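PDB 5JT8: Blo t 1 allergen from Blomia tropicalis, which is a mite allergen, by family probably a cysteine protease of the papain type, here still joined to its propeptide inhibitor domain. Local coordinates for residues A[57-62]-A[261-266]; A[256-261]-A[270-275]; A[295-300]-A[322-327]. One frame throughout, in Å; residues are numbered along the deposited sequence.

Interaction 1 of 3, residues A[57-62]-A[261-266]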
loop_
_atom_site.group_PDB
_atom_site.type_symbol
_atom_site.label_atom_id
_atom_site.label_comp_id
_atom_site.label_asym_id
_atom_site.label_seq_id
_atom_site.Cartn_x
_atom_site.Cartn_y
_atom_site.Cartn_z
ATOM N N LYS A 57 13.621 -10.579 -17.718
ATOM C CA LYS A 57 13.332 -11.918 -18.207
ATOM C C LYS A 57 11.943 -12.375 -17.735
ATOM O O LYS A 57 11.133 -12.853 -18.534
ATOM C CB LYS A 57 14.409 -12.895 -17.740
ATOM C CG LYS A 57 14.320 -14.266 -18.367
ATOM C CD LYS A 57 15.376 -15.198 -17.790
ATOM C CE LYS A 57 15.443 -16.515 -18.545
ATOM N NZ LYS A 57 16.592 -17.340 -18.073
ATOM N N TRP A 58 11.665 -12.213 -16.443
ATOM C CA TRP A 58 10.364 -12.601 -15.896
ATOM C C TRP A 58 9.220 -11.825 -16.550
ATOM O O TRP A 58 8.144 -12.374 -16.775
ATOM C CB TRP A 58 10.314 -12.397 -14.377
ATOM C CG TRP A 58 9.069 -12.980 -13.766
ATOM C CD1 TRP A 58 8.934 -14.218 -13.199
ATOM C CD2 TRP A 58 7.776 -12.363 -13.689
ATOM N NE1 TRP A 58 7.643 -14.406 -12.768
ATOM C CE2 TRP A 58 6.912 -13.283 -13.056
ATOM C CE3 TRP A 58 7.268 -11.121 -14.084
ATOM C CZ2 TRP A 58 5.569 -13.000 -12.816
ATOM C CZ3 TRP A 58 5.939 -10.842 -13.845
ATOM C CH2 TRP A 58 5.103 -11.779 -13.215
ATOM N N VAL A 59 9.461 -10.548 -16.843
ATOM C CA VAL A 59 8.444 -9.680 -17.427
ATOM C C VAL A 59 8.069 -10.129 -18.835
ATOM O O VAL A 59 6.895 -10.328 -19.133
ATOM C CB VAL A 59 8.909 -8.202 -17.473
ATOM C CG1 VAL A 59 7.973 -7.367 -18.340
ATOM C CG2 VAL A 59 8.988 -7.621 -16.070
ATOM N N GLU A 60 9.062 -10.301 -19.698
ATOM C CA GLU A 60 8.776 -10.651 -21.083
ATOM C C GLU A 60 8.106 -12.025 -21.203
ATOM O O GLU A 60 7.236 -12.227 -22.054
ATOM C CB GLU A 60 10.055 -10.609 -21.925
ATOM C CG GLU A 60 9.815 -10.658 -23.439
ATOM C CD GLU A 60 8.499 -10.007 -23.871
ATOM O OE1 GLU A 60 8.288 -8.804 -23.587
ATOM O OE2 GLU A 60 7.671 -10.703 -24.499
ATOM N N GLU A 61 8.491 -12.961 -20.344
ATOM C CA GLU A 61 7.914 -14.300 -20.402
ATOM C C GLU A 61 6.490 -14.344 -19.862
ATOM O O GLU A 61 5.736 -15.263 -20.179
ATOM C CB GLU A 61 8.785 -15.300 -19.641
ATOM C CG GLU A 61 10.130 -15.576 -20.297
ATOM C CD GLU A 61 10.960 -16.582 -19.518
ATOM O OE1 GLU A 61 10.493 -17.726 -19.323
ATOM O OE2 GLU A 61 12.079 -16.228 -19.099
ATOM N N HIS A 62 6.118 -13.351 -19.058
ATOM C CA HIS A 62 4.807 -13.359 -18.414
ATOM C C HIS A 62 3.845 -12.322 -18.988
ATOM O O HIS A 62 2.634 -12.438 -18.813
ATOM C CB HIS A 62 4.956 -13.140 -16.901
ATOM C CG HIS A 62 5.519 -14.321 -16.171
ATOM N ND1 HIS A 62 6.865 -14.622 -16.167
ATOM C CD2 HIS A 62 4.916 -15.284 -15.434
ATOM C CE1 HIS A 62 7.067 -15.717 -15.454
ATOM N NE2 HIS A 62 5.901 -16.139 -14.998
ATOM N N PHE A 261 2.328 -9.448 -8.541
ATOM C CA PHE A 261 1.853 -8.180 -8.016
ATOM C C PHE A 261 2.893 -7.089 -8.256
ATOM O O PHE A 261 2.560 -5.974 -8.667
ATOM C CB PHE A 261 1.527 -8.274 -6.524
ATOM C CG PHE A 261 0.941 -7.015 -5.981
ATOM C CD1 PHE A 261 -0.421 -6.757 -6.121
ATOM C CD2 PHE A 261 1.750 -6.053 -5.393
ATOM C CE1 PHE A 261 -0.969 -5.586 -5.645
ATOM C CE2 PHE A 261 1.214 -4.874 -4.926
ATOM C CZ PHE A 261 -0.148 -4.639 -5.043
ATOM N N ARG A 262 4.154 -7.430 -7.997
ATOM C CA ARG A 262 5.290 -6.522 -8.187
ATOM C C ARG A 262 5.280 -5.804 -9.533
ATOM O O ARG A 262 5.449 -4.581 -9.611
ATOM C CB ARG A 262 6.593 -7.309 -8.036
ATOM C CG ARG A 262 7.863 -6.504 -8.098
ATOM C CD ARG A 262 9.049 -7.386 -7.716
ATOM N NE ARG A 262 10.320 -6.717 -7.959
ATOM C CZ ARG A 262 11.510 -7.252 -7.712
ATOM N NH1 ARG A 262 11.603 -8.476 -7.206
ATOM N NH2 ARG A 262 12.607 -6.556 -7.977
ATOM N N ASN A 263 5.063 -6.566 -10.593
ATOM C CA ASN A 263 5.182 -6.019 -11.938
ATOM C C ASN A 263 3.858 -5.751 -12.607
ATOM O O ASN A 263 3.817 -5.498 -13.811
ATOM C CB ASN A 263 6.002 -6.963 -12.805
ATOM C CG ASN A 263 7.436 -7.023 -12.369
ATOM O OD1 ASN A 263 8.215 -6.113 -12.653
ATOM N ND2 ASN A 263 7.796 -8.086 -11.660
ATOM N N LEU A 264 2.782 -5.802 -11.823
ATOM C CA LEU A 264 1.431 -5.632 -12.357
ATOM C C LEU A 264 1.258 -4.338 -13.149
ATOM O O LEU A 264 1.666 -3.272 -12.697
ATOM C CB LEU A 264 0.410 -5.673 -11.218
ATOM C CG LEU A 264 -1.071 -5.660 -11.596
ATOM C CD1 LEU A 264 -1.383 -6.804 -12.552
ATOM C CD2 LEU A 264 -1.934 -5.769 -10.339
ATOM N N GLY A 265 0.671 -4.451 -14.341
ATOM C CA GLY A 265 0.197 -3.302 -15.095
ATOM C C GLY A 265 -1.323 -3.364 -15.214
ATOM O O GLY A 265 -2.022 -3.500 -14.210
ATOM N N ASN A 266 -1.837 -3.275 -16.438
ATOM C CA ASN A 266 -3.260 -3.492 -16.700
ATOM C C ASN A 266 -3.673 -4.959 -16.548
ATOM O O ASN A 266 -2.847 -5.865 -16.711
ATOM C CB ASN A 266 -3.620 -3.018 -18.112
ATOM C CG ASN A 266 -3.712 -1.503 -18.222
ATOM O OD1 ASN A 266 -4.724 -0.903 -17.861
ATOM N ND2 ASN A 266 -2.659 -0.882 -18.741
#

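Interaction 2 of 3, residues A[256-261]-A[270-275]. With NO3 (nitrate ion), chain H; NO3 (nitrate ion), chain J.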
loop_
_atom_site.group_PDB
_atom_site.type_symbol
_atom_site.label_atom_id
_atom_site.label_comp_id
_atom_site.label_asym_id
_atom_site.label_seq_id
_atom_site.Cartn_x
_atom_site.Cartn_y
_atom_site.Cartn_z
ATOM N N GLY A 256 3.230 -7.773 -1.269
ATOM C CA GLY A 256 3.616 -6.874 -2.344
ATOM C C GLY A 256 4.815 -7.328 -3.166
ATOM O O GLY A 256 4.911 -6.984 -4.344
ATOM N N SER A 257 5.716 -8.109 -2.567
ATOM C CA SER A 257 6.953 -8.489 -3.254
ATOM C C SER A 257 6.779 -9.704 -4.174
ATOM O O SER A 257 7.712 -10.084 -4.885
ATOM C CB SER A 257 8.078 -8.753 -2.244
ATOM O OG SER A 257 7.778 -9.823 -1.368
ATOM N N ASN A 258 5.589 -10.302 -4.163
ATOM C CA ASN A 258 5.238 -11.337 -5.142
ATOM C C ASN A 258 5.453 -10.837 -6.576
ATOM O O ASN A 258 5.072 -9.710 -6.904
ATOM C CB ASN A 258 3.784 -11.791 -4.946
ATOM C CG ASN A 258 3.300 -12.699 -6.069
ATOM O OD1 ASN A 258 2.940 -12.234 -7.154
ATOM N ND2 ASN A 258 3.284 -13.999 -5.810
ATOM N N ASN A 259 6.069 -11.668 -7.416
ATOM C CA ASN A 259 6.465 -11.257 -8.769
ATOM C C ASN A 259 5.324 -10.700 -9.598
ATOM O O ASN A 259 5.479 -9.683 -10.266
ATOM C CB ASN A 259 7.093 -12.431 -9.519
ATOM C CG ASN A 259 8.568 -12.576 -9.237
ATOM O OD1 ASN A 259 9.290 -11.584 -9.160
ATOM N ND2 ASN A 259 9.028 -13.816 -9.076
ATOM N N TYR A 260 4.173 -11.357 -9.538
ATOM C CA TYR A 260 3.013 -10.944 -10.328
ATOM C C TYR A 260 2.471 -9.599 -9.848
ATOM O O TYR A 260 2.182 -8.707 -10.647
ATOM C CB TYR A 260 1.917 -12.017 -10.271
ATOM C CG TYR A 260 2.345 -13.342 -10.874
ATOM C CD1 TYR A 260 3.042 -14.280 -10.118
ATOM C CD2 TYR A 260 2.064 -13.653 -12.201
ATOM C CE1 TYR A 260 3.443 -15.491 -10.664
ATOM C CE2 TYR A 260 2.469 -14.857 -12.757
ATOM C CZ TYR A 260 3.154 -15.773 -11.984
ATOM O OH TYR A 260 3.557 -16.974 -12.525
ATOM N N PHE A 261 2.328 -9.448 -8.541
ATOM C CA PHE A 261 1.853 -8.180 -8.016
ATOM C C PHE A 261 2.893 -7.089 -8.256
ATOM O O PHE A 261 2.560 -5.974 -8.667
ATOM C CB PHE A 261 1.527 -8.274 -6.524
ATOM C CG PHE A 261 0.941 -7.015 -5.981
ATOM C CD1 PHE A 261 -0.421 -6.757 -6.121
ATOM C CD2 PHE A 261 1.750 -6.053 -5.393
ATOM C CE1 PHE A 261 -0.969 -5.586 -5.645
ATOM C CE2 PHE A 261 1.214 -4.874 -4.926
ATOM C CZ PHE A 261 -0.148 -4.639 -5.043
ATOM N N ARG A 270 -5.318 -12.961 -11.552
ATOM C CA ARG A 270 -6.036 -14.145 -11.093
ATOM C C ARG A 270 -5.074 -15.251 -10.674
ATOM O O ARG A 270 -3.935 -15.299 -11.141
ATOM C CB ARG A 270 -6.960 -14.695 -12.189
ATOM C CG ARG A 270 -8.115 -13.806 -12.594
ATOM C CD ARG A 270 -9.113 -14.602 -13.440
ATOM N NE ARG A 270 -8.458 -15.251 -14.568
ATOM C CZ ARG A 270 -9.065 -16.080 -15.414
ATOM N NH1 ARG A 270 -10.354 -16.367 -15.261
ATOM N NH2 ARG A 270 -8.383 -16.620 -16.414
ATOM N N GLY A 271 -5.547 -16.149 -9.811
ATOM C CA GLY A 271 -4.800 -17.339 -9.439
ATOM C C GLY A 271 -3.453 -17.121 -8.765
ATOM O O GLY A 271 -2.575 -17.962 -8.861
ATOM N N VAL A 272 -3.275 -16.001 -8.075
ATOM C CA VAL A 272 -2.006 -15.761 -7.393
ATOM C C VAL A 272 -2.132 -15.886 -5.868
ATOM O O VAL A 272 -2.978 -15.222 -5.243
ATOM C CB VAL A 272 -1.431 -14.363 -7.747
ATOM C CG1 VAL A 272 -0.262 -14.023 -6.846
ATOM C CG2 VAL A 272 -1.016 -14.310 -9.205
ATOM N N ALA A 273 -1.304 -16.764 -5.297
ATOM C CA ALA A 273 -1.040 -16.815 -3.857
ATOM C C ALA A 273 -2.305 -16.856 -3.021
ATOM O O ALA A 273 -2.532 -15.984 -2.187
ATOM C CB ALA A 273 -0.182 -15.613 -3.438
ATOM N N TYR A 274 -3.129 -17.863 -3.265
ATOM C CA TYR A 274 -4.361 -18.051 -2.524
ATOM C C TYR A 274 -4.082 -18.220 -1.033
ATOM O O TYR A 274 -3.186 -18.968 -0.649
ATOM C CB TYR A 274 -5.120 -19.265 -3.062
ATOM C CG TYR A 274 -5.880 -19.007 -4.351
ATOM C CD1 TYR A 274 -5.731 -17.811 -5.047
ATOM C CD2 TYR A 274 -6.772 -19.950 -4.854
ATOM C CE1 TYR A 274 -6.433 -17.572 -6.212
ATOM C CE2 TYR A 274 -7.475 -19.717 -6.025
ATOM C CZ TYR A 274 -7.301 -18.530 -6.694
ATOM O OH TYR A 274 -8.006 -18.296 -7.847
ATOM N N ASN A 275 -4.838 -17.505 -0.201
ATOM C CA ASN A 275 -4.705 -17.601 1.257
ATOM C C ASN A 275 -3.290 -17.320 1.755
ATOM O O ASN A 275 -2.832 -17.941 2.712
ATOM C CB ASN A 275 -5.140 -18.990 1.748
ATOM C CG ASN A 275 -6.473 -19.425 1.163
ATOM O OD1 ASN A 275 -7.500 -18.756 1.337
ATOM N ND2 ASN A 275 -6.462 -20.548 0.451
HETATM N N NO3 H . 1.798 -17.409 -6.722
HETATM O O1 NO3 H . 0.838 -18.134 -7.131
HETATM O O2 NO3 H . 1.903 -17.157 -5.484
HETATM O O3 NO3 H . 2.652 -16.941 -7.536
HETATM N N NO3 J . -9.224 -21.188 -2.469
HETATM O O1 NO3 J . -9.535 -21.765 -3.553
HETATM O O2 NO3 J . -8.431 -21.754 -1.664
HETATM O O3 NO3 J . -9.700 -20.046 -2.192
#

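Interaction 3 of 3, residues A[295-300]-A[322-327]. Unlike the reference sequence in segment 322-327: Tyr327 (reference Phe).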
loop_
_atom_site.group_PDB
_atom_site.type_symbol
_atom_site.label_atom_id
_atom_site.label_comp_id
_atom_site.label_asym_id
_atom_site.label_seq_id
_atom_site.Cartn_x
_atom_site.Cartn_y
_atom_site.Cartn_z
ATOM N N ASP A 295 -14.689 -11.504 -10.464
ATOM C CA ASP A 295 -14.768 -10.544 -9.363
ATOM C C ASP A 295 -13.372 -10.051 -8.938
ATOM O O ASP A 295 -12.464 -10.857 -8.750
ATOM C CB ASP A 295 -15.490 -11.159 -8.160
ATOM C CG ASP A 295 -16.934 -11.548 -8.481
ATOM O OD1 ASP A 295 -17.472 -11.024 -9.469
ATOM O OD2 ASP A 295 -17.534 -12.357 -7.747
ATOM N N TYR A 296 -13.201 -8.738 -8.794
ATOM C CA TYR A 296 -11.899 -8.190 -8.421
ATOM C C TYR A 296 -11.980 -7.100 -7.368
ATOM O O TYR A 296 -13.031 -6.515 -7.131
ATOM C CB TYR A 296 -11.167 -7.640 -9.653
ATOM C CG TYR A 296 -11.900 -6.510 -10.336
ATOM C CD1 TYR A 296 -11.743 -5.184 -9.917
ATOM C CD2 TYR A 296 -12.768 -6.769 -11.392
ATOM C CE1 TYR A 296 -12.430 -4.136 -10.559
ATOM C CE2 TYR A 296 -13.461 -5.749 -12.023
ATOM C CZ TYR A 296 -13.289 -4.430 -11.609
ATOM O OH TYR A 296 -13.985 -3.422 -12.262
ATOM N N TRP A 297 -10.840 -6.856 -6.742
ATOM C CA TRP A 297 -10.646 -5.749 -5.827
ATOM C C TRP A 297 -10.002 -4.585 -6.575
ATOM O O TRP A 297 -9.210 -4.803 -7.493
ATOM C CB TRP A 297 -9.729 -6.151 -4.680
ATOM C CG TRP A 297 -10.249 -7.177 -3.751
ATOM C CD1 TRP A 297 -9.773 -8.440 -3.573
ATOM C CD2 TRP A 297 -11.321 -7.015 -2.824
ATOM N NE1 TRP A 297 -10.505 -9.091 -2.605
ATOM C CE2 TRP A 297 -11.462 -8.233 -2.130
ATOM C CE3 TRP A 297 -12.190 -5.964 -2.525
ATOM C CZ2 TRP A 297 -12.411 -8.414 -1.139
ATOM C CZ3 TRP A 297 -13.149 -6.156 -1.547
ATOM C CH2 TRP A 297 -13.241 -7.363 -0.865
ATOM N N ILE A 298 -10.304 -3.359 -6.174
ATOM C CA ILE A 298 -9.545 -2.211 -6.681
ATOM C C ILE A 298 -8.543 -1.735 -5.631
ATOM O O ILE A 298 -8.916 -1.310 -4.528
ATOM C CB ILE A 298 -10.446 -1.045 -7.082
ATOM C CG1 ILE A 298 -11.595 -1.535 -7.983
ATOM C CG2 ILE A 298 -9.617 0.037 -7.768
ATOM C CD1 ILE A 298 -12.693 -0.492 -8.221
ATOM N N ILE A 299 -7.264 -1.824 -5.980
ATOM C CA ILE A 299 -6.179 -1.524 -5.053
ATOM C C ILE A 299 -5.490 -0.214 -5.379
ATOM O O ILE A 299 -4.988 -0.019 -6.489
ATOM C CB ILE A 299 -5.143 -2.663 -5.052
ATOM C CG1 ILE A 299 -5.728 -3.884 -4.337
ATOM C CG2 ILE A 299 -3.844 -2.234 -4.370
ATOM C CD1 ILE A 299 -4.782 -5.065 -4.284
ATOM N N ARG A 300 -5.479 0.698 -4.416
ATOM C CA ARG A 300 -4.673 1.910 -4.554
ATOM C C ARG A 300 -3.285 1.686 -3.973
ATOM O O ARG A 300 -3.132 1.464 -2.759
ATOM C CB ARG A 300 -5.331 3.096 -3.859
ATOM C CG ARG A 300 -4.431 4.314 -3.748
ATOM C CD ARG A 300 -5.136 5.423 -3.006
ATOM N NE ARG A 300 -4.244 6.542 -2.708
ATOM C CZ ARG A 300 -4.243 7.695 -3.369
ATOM N NH1 ARG A 300 -5.078 7.894 -4.384
ATOM N NH2 ARG A 300 -3.402 8.650 -3.017
ATOM N N LEU A 322 -3.033 -13.273 -2.137
ATOM C CA LEU A 322 -1.925 -12.483 -1.605
ATOM C C LEU A 322 -2.175 -11.926 -0.197
ATOM O O LEU A 322 -1.590 -10.922 0.164
ATOM C CB LEU A 322 -1.613 -11.317 -2.552
ATOM C CG LEU A 322 -1.137 -11.661 -3.960
ATOM C CD1 LEU A 322 -1.400 -10.495 -4.876
ATOM C CD2 LEU A 322 0.358 -12.001 -3.965
ATOM N N GLY A 323 -3.062 -12.556 0.572
ATOM C CA GLY A 323 -3.355 -12.118 1.933
ATOM C C GLY A 323 -4.107 -10.793 2.074
ATOM O O GLY A 323 -4.083 -10.168 3.137
ATOM N N ILE A 324 -4.788 -10.379 1.011
ATOM C CA ILE A 324 -5.585 -9.153 0.998
ATOM C C ILE A 324 -6.568 -9.049 2.173
ATOM O O ILE A 324 -6.744 -7.970 2.750
ATOM C CB ILE A 324 -6.367 -9.049 -0.332
ATOM C CG1 ILE A 324 -5.443 -8.542 -1.439
ATOM C CG2 ILE A 324 -7.614 -8.156 -0.203
ATOM C CD1 ILE A 324 -6.009 -8.789 -2.835
ATOM N N ASN A 325 -7.193 -10.169 2.533
ATOM C CA ASN A 325 -8.151 -10.191 3.642
ATOM C C ASN A 325 -7.549 -10.340 5.047
ATOM O O ASN A 325 -8.290 -10.441 6.023
ATOM C CB ASN A 325 -9.153 -11.342 3.453
ATOM C CG ASN A 325 -9.947 -11.236 2.169
ATOM O OD1 ASN A 325 -9.390 -11.294 1.072
ATOM N ND2 ASN A 325 -11.270 -11.101 2.301
ATOM N N ASN A 326 -6.230 -10.404 5.163
ATOM C CA ASN A 326 -5.631 -10.740 6.453
ATOM C C ASN A 326 -5.774 -9.613 7.472
ATOM O O ASN A 326 -6.182 -9.846 8.605
ATOM C CB ASN A 326 -4.148 -11.108 6.286
ATOM C CG ASN A 326 -3.947 -12.455 5.593
ATOM O OD1 ASN A 326 -4.901 -13.203 5.379
ATOM N ND2 ASN A 326 -2.694 -12.779 5.271
ATOM N N TYR A 327 -5.456 -8.393 7.053
ATOM C CA TYR A 327 -5.332 -7.265 7.971
ATOM C C TYR A 327 -5.968 -6.011 7.413
ATOM O O TYR A 327 -5.282 -5.096 6.938
ATOM C CB TYR A 327 -3.861 -6.969 8.284
ATOM C CG TYR A 327 -3.089 -8.143 8.808
ATOM C CD1 TYR A 327 -3.273 -8.595 10.112
ATOM C CD2 TYR A 327 -2.161 -8.799 8.008
ATOM C CE1 TYR A 327 -2.548 -9.667 10.603
ATOM C CE2 TYR A 327 -1.443 -9.874 8.486
ATOM C CZ TYR A 327 -1.642 -10.306 9.783
ATOM O OH TYR A 327 -0.922 -11.368 10.255
HETATM O O HOH W 1 -10.310 -11.611 -1.357
#

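Interaction 1 of 3, residues A[57-62]-A[261-266]
The side-chain nitrogen of Asn263, ND2, is gripped from two directions, by the backbone O of Asn259 and by OE1 of Gln55, while it rests against the indole of Trp58. That approach is oblique: ND2 of Asn263 stands 3.9 Å from CE3 of Trp58, with the amide and ring planes turned 29° apart. CB of Asn263 touches CZ3 of Trp58 on the same benzo rim at 4.0 Å. The amide's other end faces a hydrocarbon, with OD1 of Asn263 lying 3.8 Å from CG2 of Val59. Asn263 reaches both partners because its CG sits beside the backbone N (chi1 -68°). The ring of His62 lies over one face of the indole, held there by a bent 2.7 Å hydrogen bond (139°) from ND1 of His62 to O of Trp58. Tyr70 and Tyr260 meet the same indole edge to face. Helix 42-62 belongs to the propeptide inhibitor domain, and the segment 261-266 probably corresponds to part of the prosegment-binding loop of papain-like proenzymes. With no hydrogen bond passing directly between the two segments, van der Waals contact of an amide with an indole and a methyl joins them, and the buried NH2 is satisfied by Gln55 of helix 42-62 and by Asn259 of its own helix.

Interaction 2 of 3, residues A[256-261]-A[270-275]
Asn258 and Ala273 share a nitrate ion, that of chain H, probably from the crystallisation liquor and lodged between the two segments. N of Ala273 donates to O1 of this nitrate at 3.1 Å; from across the gap ND2 of Asn258 reaches O3 of the nitrate of chain H at 3.5 Å, a weak bond. The ring of Tyr260 approaches the same ion obliquely, its CE1 3.5 Å from O3 of that nitrate. Beside the anion the contact is van der Waals packing that turns on Val272, whose two methyls divide the work. CG1 of Val272, anti to the backbone N (chi1 170°), meets OD1 of Asn258 at 3.7 Å, while on the apolar side CG2 of Val272 packs 3.9 Å from CB of Tyr260 and about as far from its CG. The asparagine is fixed by a second duty, since it is the N-cap of the short helix 259-262. OD1 of Asn258 accepts from N of Phe261 at 3.2 Å, on a lone pair in the carbonyl plane with an N-H...O angle of 161°, and more weakly from N of Tyr260. The oxygen is thus spent on the helix end, and the NH2 of the same amide is turned to the nitrate. The loop 270-275 joins strand 268-269 to strand 281-291, and Leu322 packs on Asn258, Val272 and Ala273 alike. On the other segment, Ser257 and Asn259 touch helix 80-88, and Phe261 reaches Ile299, so the capped turn lies between helix 80-88 and the sheet strand 294-300.

Interaction 3 of 3, residues A[295-300]-A[322-327]
Ile324 packs closely on Trp297 with both of its terminal methyls, whereas the indole N-H meets Asn325 through a water. On the tight side, CG2 of Ile324 sits over one ring face, 4.1 Å from the centroid of the five-membered ring of Trp297 and 22° off its normal, a CH-pi contact displaced toward the rim. CD1 of Ile324 lies 3.9 Å from CD1 of Trp297, and it also meets CD1 of Ile299 tip to tip at 4.2 Å. The first torsion of Ile324 (chi1 -80°) sets CG2 anti to the backbone N, over the ring, and an extended chi2 (164°) carries CD1 on to Trp297 and Ile299. Both branches come to the same side of the indole, CG2 over the face and CD1 near the CD1 corner of Trp297.

Trp297 and Ile299, two residues apart on strand 294-300, point to the same face of the mixed sheet that papain-like proteases carry in one of their two domains. That face is covered here by the loop leading from strand 312-316 to strand 329-332, and helix 237-247 packs on Trp297 as well.

The looser link runs from the indole N-H to Asn325. NE1 of Trp297 and OD1 of Asn325 are 4.4 Å apart, too far for a direct bond, and a water spans them. It accepts from NE1 of Trp297 at 2.8 Å, in the plane of the ring, and donates to OD1 of Asn325 at 2.6 Å. The other end of that amide, ND2, is bonded to O of Ser235 and to OD1 of Asp237, which fixes the orientation in which Asn325 offers its oxygen to the water.

The three contacts step inward from the propeptide to the protease sheet. Interaction 1 is centred about 11 Å from interaction 2, which is about 10 Å from interaction 3; the first and last centres are about 19 Å apart. Interactions 1 and 2 both use helix 259-262, share Phe261 and alternate along the chain, while interaction 3 follows both in sequence. Phe261 and Leu322 tie the series together: CE1 of Phe261 packs 4.1 Å from CD1 of Ile299, and N of Leu322 probably bonds to O of Ala273 at 2.8 Å. One short helix thus connects the inhibitor domain with the strands and loops of the protease domain.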